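Local coordinates for protein ComZ (Thermus thermophilus, PDB 6QVI) that is a competence-associated pilin with a beta-solenoid domain, thought to act as a DNA receptor at the tip of the pilus, at residues A[148-160]-A[485-497]. Numbering follows the deposited sequence.
Sequences KWLNGGATIRGGV and SCNASQKAEVVYI
Thr155 and Arg157 meet Glu493 on one face of a parallel strand pair, 153-157 beside 491-496, in the beta-solenoid domain; the short axes lie 25° apart. Four backbone bonds alternate in parallel register: Thr155 N to Ala492 O, Val494 N to Thr155 O, Arg157 N to Val494 O at 2.8 Å, and Tyr496 N to Arg157 O, also 2.8 Å. A fifth, from Ala492 N to Gly153 O at 3.3 Å, is weak. The Glu493 side chain crosses that of Thr155 at a slant, its CB and CG lying over Thr155 O, with CG 3.4 Å from that oxygen. With CG anti to the backbone N (chi1 157°) and the chain extended beyond it, the carboxylate is carried past Thr155 to the aliphatic part of Arg157, where Glu493 OE2 comes within 3.2 Å of Arg157 CD. The guanidinium and carboxylate planes are turned 56° apart, and Arg157 NH1 and Glu493 OE2, at 4.1 Å, are too far apart to count as a salt bridge. At the N-terminal end of the contact, ahead of strands 153-157 and 491-496, Cys486, disulfide-bonded to Cys476, sets its CB 4.0 Å from Asn151 CB. Gly152 CA makes a CA-H...O contact with Ala488 O at 3.3 Å. Ala154, Ile156, Ala492 and Val494 point to the opposite face, where Ile156 touches Phe180 and Val494 touches Phe475. Further out, Glu493 OE2 bonds to Tyr191 OH. Shortening Glu493 to an alanine would probably leave Tyr191 OH without its carboxylate mate and Arg157 without its nearby opposite charge. Arg157 has its own outer partner on strand 180-187, which pairs with the other edge of 153-157: its NE donates to Arg185 O.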
# COMPACT_ATOMS: atom_id res chain seq x y z
N LYS A 148 -22.03 -3.97 -7.81
CA LYS A 148 -21.82 -2.61 -7.35
C LYS A 148 -20.63 -2.61 -6.38
O LYS A 148 -20.57 -3.46 -5.49
CB LYS A 148 -23.09 -2.02 -6.70
CG LYS A 148 -24.34 -1.86 -7.69
CD LYS A 148 -23.99 -0.99 -8.94
CE LYS A 148 -25.05 -0.85 -10.09
NZ LYS A 148 -25.52 0.58 -10.36
N TRP A 149 -19.67 -1.71 -6.57
CA TRP A 149 -18.43 -1.70 -5.79
C TRP A 149 -18.35 -0.52 -4.83
O TRP A 149 -17.63 -0.61 -3.85
CB TRP A 149 -17.19 -1.67 -6.71
CG TRP A 149 -16.92 -2.97 -7.44
CD1 TRP A 149 -15.99 -3.96 -7.13
CD2 TRP A 149 -17.65 -3.45 -8.57
NE1 TRP A 149 -16.08 -5.01 -8.04
CE2 TRP A 149 -17.09 -4.72 -8.93
CE3 TRP A 149 -18.71 -2.94 -9.32
CZ2 TRP A 149 -17.58 -5.46 -10.01
CZ3 TRP A 149 -19.19 -3.67 -10.39
CH2 TRP A 149 -18.63 -4.92 -10.72
N LEU A 150 -19.03 0.56 -5.15
CA LEU A 150 -19.06 1.72 -4.30
C LEU A 150 -20.48 2.20 -4.40
O LEU A 150 -20.92 2.57 -5.45
CB LEU A 150 -18.08 2.78 -4.78
CG LEU A 150 -16.61 2.38 -4.65
CD1 LEU A 150 -16.07 1.76 -5.91
CD2 LEU A 150 -15.72 3.50 -4.19
N ASN A 151 -21.21 2.14 -3.31
CA ASN A 151 -22.60 2.54 -3.33
C ASN A 151 -22.88 3.59 -2.34
O ASN A 151 -22.79 3.34 -1.17
CB ASN A 151 -23.46 1.36 -2.97
CG ASN A 151 -23.83 0.55 -4.16
OD1 ASN A 151 -24.54 -0.44 -4.06
ND2 ASN A 151 -23.34 0.97 -5.32
N GLY A 152 -23.27 4.75 -2.79
CA GLY A 152 -23.57 5.81 -1.87
C GLY A 152 -22.46 6.80 -1.91
O GLY A 152 -21.36 6.49 -2.23
N GLY A 153 -22.76 8.01 -1.51
CA GLY A 153 -21.82 9.08 -1.54
C GLY A 153 -20.51 8.87 -0.89
O GLY A 153 -20.39 8.19 0.09
N ALA A 154 -19.51 9.55 -1.41
CA ALA A 154 -18.18 9.39 -0.88
C ALA A 154 -17.34 10.57 -1.29
O ALA A 154 -17.49 11.10 -2.40
CB ALA A 154 -17.54 8.11 -1.40
N THR A 155 -16.39 10.91 -0.45
CA THR A 155 -15.41 11.89 -0.75
C THR A 155 -14.19 11.12 -0.30
O THR A 155 -14.03 10.87 0.86
CB THR A 155 -15.60 13.22 -0.03
OG1 THR A 155 -14.47 13.51 0.78
CG2 THR A 155 -16.79 13.19 0.79
N ILE A 156 -13.32 10.80 -1.23
CA ILE A 156 -12.18 9.92 -1.00
C ILE A 156 -10.92 10.74 -1.22
O ILE A 156 -10.62 11.16 -2.35
CB ILE A 156 -12.16 8.69 -1.94
CG1 ILE A 156 -13.40 7.81 -1.79
CG2 ILE A 156 -10.88 7.88 -1.79
CD1 ILE A 156 -14.32 7.91 -3.00
N ARG A 157 -10.15 10.96 -0.15
CA ARG A 157 -8.90 11.69 -0.31
C ARG A 157 -7.81 10.63 -0.43
O ARG A 157 -7.27 10.12 0.56
CB ARG A 157 -8.72 12.67 0.84
CG ARG A 157 -10.06 13.25 1.18
CD ARG A 157 -10.02 14.54 1.92
NE ARG A 157 -9.65 15.57 0.99
CZ ARG A 157 -10.16 16.79 1.02
NH1 ARG A 157 -11.07 17.10 1.94
NH2 ARG A 157 -9.78 17.70 0.12
N GLY A 158 -7.51 10.27 -1.68
CA GLY A 158 -6.58 9.20 -1.99
C GLY A 158 -7.04 8.39 -3.18
O GLY A 158 -8.08 8.68 -3.79
N GLY A 159 -6.29 7.36 -3.57
CA GLY A 159 -6.66 6.61 -4.74
C GLY A 159 -7.79 5.66 -4.46
O GLY A 159 -8.12 5.39 -3.31
N VAL A 160 -8.38 5.16 -5.53
CA VAL A 160 -9.37 4.12 -5.43
C VAL A 160 -9.06 3.12 -6.52
O VAL A 160 -9.06 3.45 -7.65
CB VAL A 160 -10.84 4.57 -5.49
CG1 VAL A 160 -11.04 6.03 -5.30
CG2 VAL A 160 -11.51 4.10 -6.74
N SER A 485 -29.15 -0.58 4.30
CA SER A 485 -29.44 -0.46 2.90
C SER A 485 -28.43 0.49 2.34
O SER A 485 -28.20 1.56 2.87
CB SER A 485 -30.86 0.02 2.67
OG SER A 485 -31.75 -1.08 2.72
N CYS A 486 -27.81 0.05 1.27
CA CYS A 486 -26.74 0.79 0.65
C CYS A 486 -27.11 2.03 -0.10
O CYS A 486 -26.29 2.90 -0.25
CB CYS A 486 -25.99 -0.14 -0.27
SG CYS A 486 -24.82 -1.15 0.64
N ASN A 487 -28.32 2.11 -0.63
CA ASN A 487 -28.64 3.31 -1.37
C ASN A 487 -28.60 4.53 -0.49
O ASN A 487 -29.46 4.75 0.34
CB ASN A 487 -29.96 3.19 -2.11
CG ASN A 487 -29.90 3.84 -3.48
OD1 ASN A 487 -28.88 4.39 -3.86
ND2 ASN A 487 -31.00 3.78 -4.22
N ALA A 488 -27.53 5.30 -0.63
CA ALA A 488 -27.39 6.52 0.12
C ALA A 488 -26.99 7.59 -0.86
O ALA A 488 -26.46 7.32 -1.93
CB ALA A 488 -26.33 6.37 1.18
N SER A 489 -27.28 8.82 -0.48
CA SER A 489 -26.99 9.92 -1.35
C SER A 489 -26.14 10.92 -0.64
O SER A 489 -25.62 11.82 -1.28
CB SER A 489 -28.27 10.54 -1.84
OG SER A 489 -29.17 9.53 -2.21
N GLN A 490 -26.01 10.83 0.67
CA GLN A 490 -25.07 11.74 1.29
C GLN A 490 -23.72 11.08 1.32
O GLN A 490 -23.56 9.94 1.00
CB GLN A 490 -25.45 12.39 2.61
CG GLN A 490 -26.48 13.49 2.51
CD GLN A 490 -27.04 13.87 3.85
OE1 GLN A 490 -28.05 13.31 4.28
NE2 GLN A 490 -26.40 14.80 4.54
N LYS A 491 -22.79 11.78 1.88
CA LYS A 491 -21.39 11.42 1.69
C LYS A 491 -20.76 10.99 3.00
O LYS A 491 -20.87 11.69 4.02
CB LYS A 491 -20.64 12.63 1.11
CG LYS A 491 -21.24 13.09 -0.24
CD LYS A 491 -20.51 14.28 -0.88
CE LYS A 491 -20.92 14.52 -2.34
NZ LYS A 491 -20.07 15.57 -2.99
N ALA A 492 -20.08 9.85 2.96
CA ALA A 492 -19.07 9.48 3.93
C ALA A 492 -17.70 9.76 3.31
O ALA A 492 -17.59 9.99 2.11
CB ALA A 492 -19.20 8.02 4.33
N GLU A 493 -16.65 9.76 4.14
CA GLU A 493 -15.34 10.15 3.63
C GLU A 493 -14.24 9.22 4.12
O GLU A 493 -14.25 8.76 5.26
CB GLU A 493 -15.05 11.64 3.97
CG GLU A 493 -13.56 12.01 4.00
CD GLU A 493 -13.30 13.51 4.15
OE1 GLU A 493 -14.25 14.32 4.14
OE2 GLU A 493 -12.11 13.88 4.19
N VAL A 494 -13.26 8.96 3.25
CA VAL A 494 -12.11 8.15 3.60
C VAL A 494 -10.87 8.96 3.30
O VAL A 494 -10.73 9.52 2.21
CB VAL A 494 -12.06 6.81 2.84
CG1 VAL A 494 -10.88 5.95 3.36
CG2 VAL A 494 -13.39 6.03 2.92
N VAL A 495 -9.95 9.00 4.26
CA VAL A 495 -8.76 9.81 4.11
C VAL A 495 -7.57 8.88 4.13
O VAL A 495 -7.27 8.25 5.15
CB VAL A 495 -8.67 10.86 5.22
CG1 VAL A 495 -7.38 11.66 5.10
CG2 VAL A 495 -9.89 11.78 5.11
N TYR A 496 -6.91 8.77 2.98
CA TYR A 496 -5.79 7.85 2.91
C TYR A 496 -4.60 8.45 3.63
O TYR A 496 -4.14 9.54 3.28
CB TYR A 496 -5.47 7.51 1.46
CG TYR A 496 -4.18 6.74 1.35
CD1 TYR A 496 -3.30 6.98 0.32
CD2 TYR A 496 -3.88 5.70 2.22
CE1 TYR A 496 -2.15 6.27 0.20
CE2 TYR A 496 -2.70 4.97 2.11
CZ TYR A 496 -1.85 5.26 1.09
OH TYR A 496 -0.67 4.56 0.97
N ILE A 497 -4.08 7.72 4.61
CA ILE A 497 -2.88 8.12 5.32
C ILE A 497 -1.87 7.00 5.16
O ILE A 497 -2.04 5.91 5.72
CB ILE A 497 -3.16 8.40 6.80
CG1 ILE A 497 -4.13 9.55 6.95
CG2 ILE A 497 -1.87 8.71 7.54
CD1 ILE A 497 -4.34 9.97 8.40